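Local coordinates for ferric iron-binding protein HitA (Pseudomonas aeruginosa PAO1, PDB 6IWF) that binds ferric iron, probably as the periplasmic solute-binding component of an iron uptake system, and is involved in gallium internalization, at residues Phe143-Gln156 / Asp291-Arg303. Numbering follows the deposited sequence.
Sequences FLEQVAAVIKLKGQ and DLGEASEALSLER
F143 turns the edge of its ring to E302, whose OE1 lies near the ring plane, 3.4 Å from CD2, and so meets the electropositive rim; ring and carboxylate planes are 9° apart. L144, its CG anti to the backbone N (chi1 177°), lays its branched end along the first two turns of helix 296-305: CG rests on A295 CB at 3.8 Å, while CD1 reaches the backbone of L299 and the carboxylate of E302. E145 crosses L292 with its carboxylate end at CD1, and its side chain is about 7 Å from that of the iron-binding E60. V147 carries its methyls close to the backbone, which suits the short distance between the helices; CG1 touches A298 CB and L301 CD2. At A148 the backbones come closest, 4.8 Å between its CA and that of A298, and methyl groups are about all that fits: A148 CB lies 3.8 Å from A298 CB and also touches A295. The A298 methyl is a knob in the hole formed by L144, V147, A148 and I151. A149, also small, receives L292 CD2. The CG1-CD1 arm of I151 extends the apolar surface one turn beyond V147 to L301, while CG2 packs against the E297 carboxylate. At the solvent-facing margin K152 bends at chi2, bringing CE close to D291 O and NZ into a long salt bridge of 3.9 Å with D291 OD1; D291 OD2 is held by T288 N. Segments 143-154 and 296-303 cross at 104°, their axes 8.1 Å apart at closest approach, an alanine-mediated packing that seats the C-terminal helix on the periplasmic-binding-protein fold.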
ATOM      1  N   PHE A 143      -3.406   1.370   7.412  1.00  9.20           N
ATOM      2  CA  PHE A 143      -3.583   2.218   8.584  1.00  7.83           C
ATOM      3  C   PHE A 143      -2.383   2.118   9.525  1.00  7.12           C
ATOM      4  O   PHE A 143      -2.023   3.106  10.172  1.00  6.09           O
ATOM      5  CB  PHE A 143      -4.879   1.871   9.319  1.00  7.98           C
ATOM      6  CG  PHE A 143      -5.184   2.811  10.440  1.00  8.80           C
ATOM      7  CD1 PHE A 143      -5.688   4.076  10.170  1.00 10.41           C
ATOM      8  CD2 PHE A 143      -4.901   2.462  11.761  1.00  9.90           C
ATOM      9  CE1 PHE A 143      -5.950   4.974  11.209  1.00  9.47           C
ATOM     10  CE2 PHE A 143      -5.153   3.350  12.793  1.00 10.92           C
ATOM     11  CZ  PHE A 143      -5.672   4.614  12.514  1.00 11.79           C
ATOM     12  N   LEU A 144      -1.757   0.944   9.623  1.00  6.09           N
ATOM     13  CA  LEU A 144      -0.535   0.830  10.414  1.00  6.48           C
ATOM     14  C   LEU A 144       0.512   1.825   9.941  1.00  6.00           C
ATOM     15  O   LEU A 144       1.160   2.496  10.753  1.00  6.49           O
ATOM     16  CB  LEU A 144       0.006  -0.594  10.336  1.00  7.09           C
ATOM     17  CG  LEU A 144       1.331  -0.812  11.070  1.00 11.32           C
ATOM     18  CD1 LEU A 144       1.136  -0.648  12.557  1.00 12.36           C
ATOM     19  CD2 LEU A 144       1.859  -2.201  10.730  1.00 12.15           C
ATOM     20  N   GLU A 145       0.694   1.932   8.624  1.00  7.40           N
ATOM     21  CA  GLU A 145       1.652   2.903   8.101  1.00  6.19           C
ATOM     22  C   GLU A 145       1.214   4.331   8.415  1.00  4.45           C
ATOM     23  O   GLU A 145       2.057   5.191   8.703  1.00  5.27           O
ATOM     24  CB  GLU A 145       1.837   2.714   6.597  1.00 10.32           C
ATOM     25  CG  GLU A 145       2.997   1.785   6.295  1.00 16.40           C
ATOM     26  CD  GLU A 145       2.957   1.231   4.898  1.00 21.08           C
ATOM     27  OE1 GLU A 145       3.838   1.580   4.075  1.00 23.27           O
ATOM     28  OE2 GLU A 145       2.033   0.445   4.622  1.00 31.41           O
ATOM     29  N   GLN A 146      -0.100   4.592   8.390  1.00  3.87           N
ATOM     30  CA  GLN A 146      -0.601   5.910   8.779  1.00  3.61           C
ATOM     31  C   GLN A 146      -0.188   6.242  10.206  1.00  3.74           C
ATOM     32  O   GLN A 146       0.234   7.364  10.500  1.00  3.83           O
ATOM     33  CB  GLN A 146      -2.125   5.964   8.648  1.00  4.87           C
ATOM     34  CG  GLN A 146      -2.720   7.337   9.048  1.00  4.64           C
ATOM     35  CD  GLN A 146      -2.274   8.451   8.091  1.00  7.12           C
ATOM     36  OE1 GLN A 146      -2.958   8.739   7.103  1.00  8.19           O
ATOM     37  NE2 GLN A 146      -1.130   9.079   8.380  1.00  5.35           N
ATOM     38  N   VAL A 147      -0.327   5.282  11.116  1.00  3.25           N
ATOM     39  CA  VAL A 147       0.054   5.541  12.501  1.00  3.60           C
ATOM     40  C   VAL A 147       1.550   5.801  12.606  1.00  3.38           C
ATOM     41  O   VAL A 147       1.991   6.715  13.319  1.00  4.07           O
ATOM     42  CB  VAL A 147      -0.384   4.365  13.395  1.00  3.85           C
ATOM     43  CG1 VAL A 147       0.084   4.588  14.841  1.00  3.31           C
ATOM     44  CG2 VAL A 147      -1.886   4.218  13.335  1.00  5.02           C
ATOM     45  N   ALA A 148       2.357   5.006  11.900  1.00  3.15           N
ATOM     46  CA  ALA A 148       3.798   5.209  11.934  1.00  4.17           C
ATOM     47  C   ALA A 148       4.159   6.602  11.443  1.00  6.04           C
ATOM     48  O   ALA A 148       5.072   7.238  11.977  1.00  5.69           O
ATOM     49  CB  ALA A 148       4.512   4.147  11.091  1.00  7.16           C
ATOM     50  N   ALA A 149       3.444   7.091  10.427  1.00  4.17           N
ATOM     51  CA  ALA A 149       3.686   8.443   9.932  1.00  4.70           C
ATOM     52  C   ALA A 149       3.338   9.489  10.985  1.00  4.09           C
ATOM     53  O   ALA A 149       4.071  10.471  11.148  1.00  6.05           O
ATOM     54  CB  ALA A 149       2.882   8.683   8.654  1.00  4.52           C
ATOM     55  N   VAL A 150       2.241   9.301  11.718  1.00  2.19           N
ATOM     56  CA  VAL A 150       1.902  10.283  12.751  1.00  3.31           C
ATOM     57  C   VAL A 150       2.970  10.286  13.844  1.00  4.95           C
ATOM     58  O   VAL A 150       3.384  11.348  14.320  1.00  5.07           O
ATOM     59  CB  VAL A 150       0.485  10.031  13.314  1.00  3.62           C
ATOM     60  CG1 VAL A 150       0.173  10.995  14.470  1.00  4.30           C
ATOM     61  CG2 VAL A 150      -0.573  10.191  12.225  1.00  3.43           C
ATOM     62  N   ILE A 151       3.443   9.103  14.254  1.00  3.52           N
ATOM     63  CA  ILE A 151       4.509   9.055  15.261  1.00  4.34           C
ATOM     64  C   ILE A 151       5.737   9.800  14.768  1.00  6.78           C
ATOM     65  O   ILE A 151       6.347  10.589  15.505  1.00  8.10           O
ATOM     66  CB  ILE A 151       4.865   7.601  15.610  1.00  5.52           C
ATOM     67  CG1 ILE A 151       3.701   6.943  16.335  1.00  6.30           C
ATOM     68  CG2 ILE A 151       6.130   7.565  16.492  1.00  8.96           C
ATOM     69  CD1 ILE A 151       3.873   5.439  16.513  1.00  7.79           C
ATOM     70  N   LYS A 152       6.106   9.574  13.505  1.00  4.60           N
ATOM     71  CA  LYS A 152       7.327  10.153  12.955  1.00  7.56           C
ATOM     72  C   LYS A 152       7.218  11.668  12.804  1.00 11.13           C
ATOM     73  O   LYS A 152       8.191  12.396  13.061  1.00 10.58           O
ATOM     74  CB  LYS A 152       7.631   9.489  11.616  1.00  9.73           C
ATOM     75  CG  LYS A 152       8.723   8.449  11.676  1.00 23.40           C
ATOM     76  CD  LYS A 152      10.077   9.136  11.737  1.00 26.31           C
ATOM     77  CE  LYS A 152      11.155   8.277  11.107  1.00 26.06           C
ATOM     78  NZ  LYS A 152      12.354   9.079  10.748  1.00 36.21           N
ATOM     79  N   LEU A 153       6.046  12.161  12.396  1.00  5.38           N
ATOM     80  CA  LEU A 153       5.864  13.578  12.120  1.00  6.54           C
ATOM     81  C   LEU A 153       5.498  14.383  13.352  1.00  6.17           C
ATOM     82  O   LEU A 153       5.904  15.547  13.464  1.00  6.87           O
ATOM     83  CB  LEU A 153       4.774  13.770  11.058  1.00  4.59           C
ATOM     84  CG  LEU A 153       5.118  13.134   9.706  1.00  5.20           C
ATOM     85  CD1 LEU A 153       3.870  13.056   8.829  1.00  7.14           C
ATOM     86  CD2 LEU A 153       6.249  13.894   8.995  1.00  7.33           C
ATOM     87  N   LYS A 154       4.745  13.790  14.284  1.00  6.60           N
ATOM     88  CA  LYS A 154       4.194  14.520  15.411  1.00  8.10           C
ATOM     89  C   LYS A 154       4.710  14.040  16.757  1.00  7.81           C
ATOM     90  O   LYS A 154       4.547  14.759  17.755  1.00  9.77           O
ATOM     91  CB  LYS A 154       2.660  14.441  15.393  1.00  7.01           C
ATOM     92  CG  LYS A 154       2.046  14.888  14.096  1.00  5.05           C
ATOM     93  CD  LYS A 154       2.247  16.386  13.889  1.00  9.00           C
ATOM     94  CE  LYS A 154       1.489  16.869  12.658  1.00 13.58           C
ATOM     95  NZ  LYS A 154       1.812  18.300  12.332  1.00 19.86           N
ATOM     96  N   GLY A 155       5.354  12.886  16.815  1.00  5.70           N
ATOM     97  CA  GLY A 155       5.899  12.376  18.053  1.00  8.33           C
ATOM     98  C   GLY A 155       4.963  11.384  18.721  1.00 10.67           C
ATOM     99  O   GLY A 155       3.763  11.332  18.453  1.00  8.09           O
ATOM    100  N   GLN A 156       5.540  10.598  19.632  1.00 10.45           N
ATOM    101  CA  GLN A 156       4.811   9.480  20.229  1.00 12.13           C
ATOM    102  C   GLN A 156       3.627   9.959  21.058  1.00 10.67           C
ATOM    103  O   GLN A 156       2.551   9.350  21.019  1.00 11.26           O
ATOM    104  CB  GLN A 156       5.768   8.642  21.078  1.00 17.35           C
ATOM    105  CG  GLN A 156       5.079   7.550  21.886  1.00 23.00           C
ATOM    106  CD  GLN A 156       4.692   6.351  21.041  1.00 24.97           C
ATOM    107  OE1 GLN A 156       5.217   6.151  19.947  1.00 29.29           O
ATOM    108  NE2 GLN A 156       3.770   5.542  21.551  1.00 27.24           N
ATOM    109  N   ASP A 291      11.956   5.602   6.211  1.00 14.90           N
ATOM    110  CA  ASP A 291      11.506   6.363   7.374  1.00 19.41           C
ATOM    111  C   ASP A 291      10.450   5.595   8.162  1.00 16.35           C
ATOM    112  O   ASP A 291      10.466   5.602   9.396  1.00 20.20           O
ATOM    113  CB  ASP A 291      10.953   7.723   6.943  1.00 16.70           C
ATOM    114  CG  ASP A 291      12.024   8.657   6.415  1.00 21.02           C
ATOM    115  OD1 ASP A 291      13.170   8.607   6.917  1.00 27.74           O
ATOM    116  OD2 ASP A 291      11.720   9.446   5.493  1.00 17.96           O
ATOM    117  N   LEU A 292       9.511   4.939   7.467  1.00 14.06           N
ATOM    118  CA  LEU A 292       8.464   4.187   8.156  1.00 15.06           C
ATOM    119  C   LEU A 292       8.965   2.845   8.682  1.00 16.88           C
ATOM    120  O   LEU A 292       8.462   2.351   9.701  1.00 12.92           O
ATOM    121  CB  LEU A 292       7.276   3.963   7.220  1.00 13.18           C
ATOM    122  CG  LEU A 292       6.710   5.200   6.511  1.00 21.20           C
ATOM    123  CD1 LEU A 292       5.728   4.807   5.400  1.00 20.08           C
ATOM    124  CD2 LEU A 292       6.024   6.088   7.523  1.00 16.86           C
ATOM    125  N   GLY A 293       9.933   2.236   7.996  1.00 17.10           N
ATOM    126  CA  GLY A 293      10.529   1.004   8.487  1.00 12.48           C
ATOM    127  C   GLY A 293       9.518  -0.114   8.619  1.00 12.04           C
ATOM    128  O   GLY A 293       8.594  -0.260   7.806  1.00 11.58           O
ATOM    129  N   GLU A 294       9.688  -0.931   9.666  1.00  9.77           N
ATOM    130  CA  GLU A 294       8.756  -2.018   9.936  1.00 10.28           C
ATOM    131  C   GLU A 294       7.520  -1.544  10.687  1.00 10.51           C
ATOM    132  O   GLU A 294       6.631  -2.358  10.971  1.00 10.87           O
ATOM    133  CB  GLU A 294       9.461  -3.138  10.725  1.00 16.52           C
ATOM    134  CG  GLU A 294      10.553  -3.839   9.897  1.00 17.34           C
ATOM    135  CD  GLU A 294      11.393  -4.830  10.696  1.00 18.50           C
ATOM    136  OE1 GLU A 294      12.646  -4.734  10.647  1.00 20.87           O
ATOM    137  OE2 GLU A 294      10.801  -5.708  11.358  1.00 22.28           O
ATOM    138  N   ALA A 295       7.440  -0.250  10.999  1.00 10.17           N
ATOM    139  CA  ALA A 295       6.300   0.316  11.726  1.00 10.54           C
ATOM    140  C   ALA A 295       6.095  -0.368  13.079  1.00 10.60           C
ATOM    141  O   ALA A 295       4.962  -0.551  13.531  1.00 11.10           O
ATOM    142  CB  ALA A 295       5.014   0.249  10.891  1.00 13.21           C
ATOM    143  N   SER A 296       7.201  -0.732  13.746  1.00 11.50           N
ATOM    144  CA  SER A 296       7.099  -1.488  14.996  1.00 11.30           C
ATOM    145  C   SER A 296       6.500  -0.652  16.125  1.00  9.71           C
ATOM    146  O   SER A 296       5.681  -1.152  16.911  1.00 12.45           O
ATOM    147  CB  SER A 296       8.476  -2.011  15.398  1.00 15.12           C
ATOM    148  OG  SER A 296       8.919  -2.975  14.460  1.00 26.14           O
ATOM    149  N   GLU A 297       6.904   0.616  16.234  1.00  9.57           N
ATOM    150  CA  GLU A 297       6.346   1.473  17.276  1.00 10.97           C
ATOM    151  C   GLU A 297       4.858   1.704  17.039  1.00  7.32           C
ATOM    152  O   GLU A 297       4.062   1.731  17.986  1.00  9.25           O
ATOM    153  CB  GLU A 297       7.113   2.796  17.316  1.00 14.40           C
ATOM    154  CG  GLU A 297       7.003   3.587  18.611  1.00 24.42           C
ATOM    155  CD  GLU A 297       7.953   4.786  18.634  1.00 29.31           C
ATOM    156  OE1 GLU A 297       7.763   5.689  19.475  1.00 32.56           O
ATOM    157  OE2 GLU A 297       8.892   4.827  17.807  1.00 29.64           O
ATOM    158  N   ALA A 298       4.469   1.875  15.774  1.00  6.11           N
ATOM    159  CA  ALA A 298       3.054   2.022  15.442  1.00  6.40           C
ATOM    160  C   ALA A 298       2.254   0.792  15.863  1.00  7.70           C
ATOM    161  O   ALA A 298       1.150   0.916  16.405  1.00  8.01           O
ATOM    162  CB  ALA A 298       2.886   2.279  13.942  1.00  7.69           C
ATOM    163  N   LEU A 299       2.796  -0.409  15.626  1.00  6.98           N
ATOM    164  CA  LEU A 299       2.061  -1.612  15.994  1.00 10.01           C
ATOM    165  C   LEU A 299       1.862  -1.680  17.499  1.00  8.64           C
ATOM    166  O   LEU A 299       0.766  -1.998  17.976  1.00  9.03           O
ATOM    167  CB  LEU A 299       2.795  -2.854  15.485  1.00 10.12           C
ATOM    168  CG  LEU A 299       1.997  -4.158  15.526  1.00 20.81           C
ATOM    169  CD1 LEU A 299       0.615  -3.998  14.884  1.00 21.53           C
ATOM    170  CD2 LEU A 299       2.801  -5.259  14.832  1.00 18.53           C
ATOM    171  N   SER A 300       2.906  -1.352  18.262  1.00  8.71           N
ATOM    172  CA  SER A 300       2.791  -1.373  19.718  1.00 13.30           C
ATOM    173  C   SER A 300       1.756  -0.372  20.207  1.00 11.66           C
ATOM    174  O   SER A 300       1.012  -0.648  21.157  1.00 10.69           O
ATOM    175  CB  SER A 300       4.143  -1.071  20.362  1.00 13.87           C
ATOM    176  OG  SER A 300       5.021  -2.152  20.184  1.00 19.01           O
ATOM    177  N   LEU A 301       1.691   0.799  19.563  1.00  8.67           N
ATOM    178  CA  LEU A 301       0.729   1.810  19.978  1.00  8.17           C
ATOM    179  C   LEU A 301      -0.695   1.366  19.686  1.00  9.15           C
ATOM    180  O   LEU A 301      -1.593   1.546  20.518  1.00  9.15           O
ATOM    181  CB  LEU A 301       1.043   3.132  19.275  1.00  9.11           C
ATOM    182  CG  LEU A 301       0.071   4.269  19.543  1.00 10.70           C
ATOM    183  CD1 LEU A 301      -0.037   4.532  21.042  1.00 14.98           C
ATOM    184  CD2 LEU A 301       0.518   5.529  18.790  1.00  8.80           C
ATOM    185  N   GLU A 302      -0.924   0.789  18.507  1.00  7.86           N
ATOM    186  CA  GLU A 302      -2.231   0.227  18.191  1.00  7.67           C
ATOM    187  C   GLU A 302      -2.651  -0.807  19.225  1.00 10.64           C
ATOM    188  O   GLU A 302      -3.809  -0.836  19.656  1.00 11.58           O
ATOM    189  CB  GLU A 302      -2.201  -0.422  16.814  1.00  9.73           C
ATOM    190  CG  GLU A 302      -2.201   0.541  15.645  1.00 11.90           C
ATOM    191  CD  GLU A 302      -2.274  -0.201  14.310  1.00 17.22           C
ATOM    192  OE1 GLU A 302      -2.606   0.430  13.287  1.00 16.52           O
ATOM    193  OE2 GLU A 302      -1.993  -1.425  14.281  1.00 18.78           O
ATOM    194  N   ARG A 303      -1.718  -1.670  19.625  1.00  9.12           N
ATOM    195  CA  ARG A 303      -2.036  -2.674  20.635  1.00 12.42           C
ATOM    196  C   ARG A 303      -2.369  -2.026  21.968  1.00 10.12           C
ATOM    197  O   ARG A 303      -3.328  -2.432  22.642  1.00 15.27           O
ATOM    198  CB  ARG A 303      -0.870  -3.641  20.789  1.00 14.94           C
ATOM    199  CG  ARG A 303      -0.805  -4.652  19.682  1.00 24.11           C
ATOM    200  CD  ARG A 303      -1.663  -5.891  19.989  1.00 23.69           C
ATOM    201  NE  ARG A 303      -1.847  -6.695  18.781  1.00 34.51           N
ATOM    202  CZ  ARG A 303      -0.864  -7.309  18.124  1.00 28.23           C
ATOM    203  NH1 ARG A 303      -1.135  -8.008  17.029  1.00 33.38           N
ATOM    204  NH2 ARG A 303       0.392  -7.239  18.557  1.00 36.09           N
TER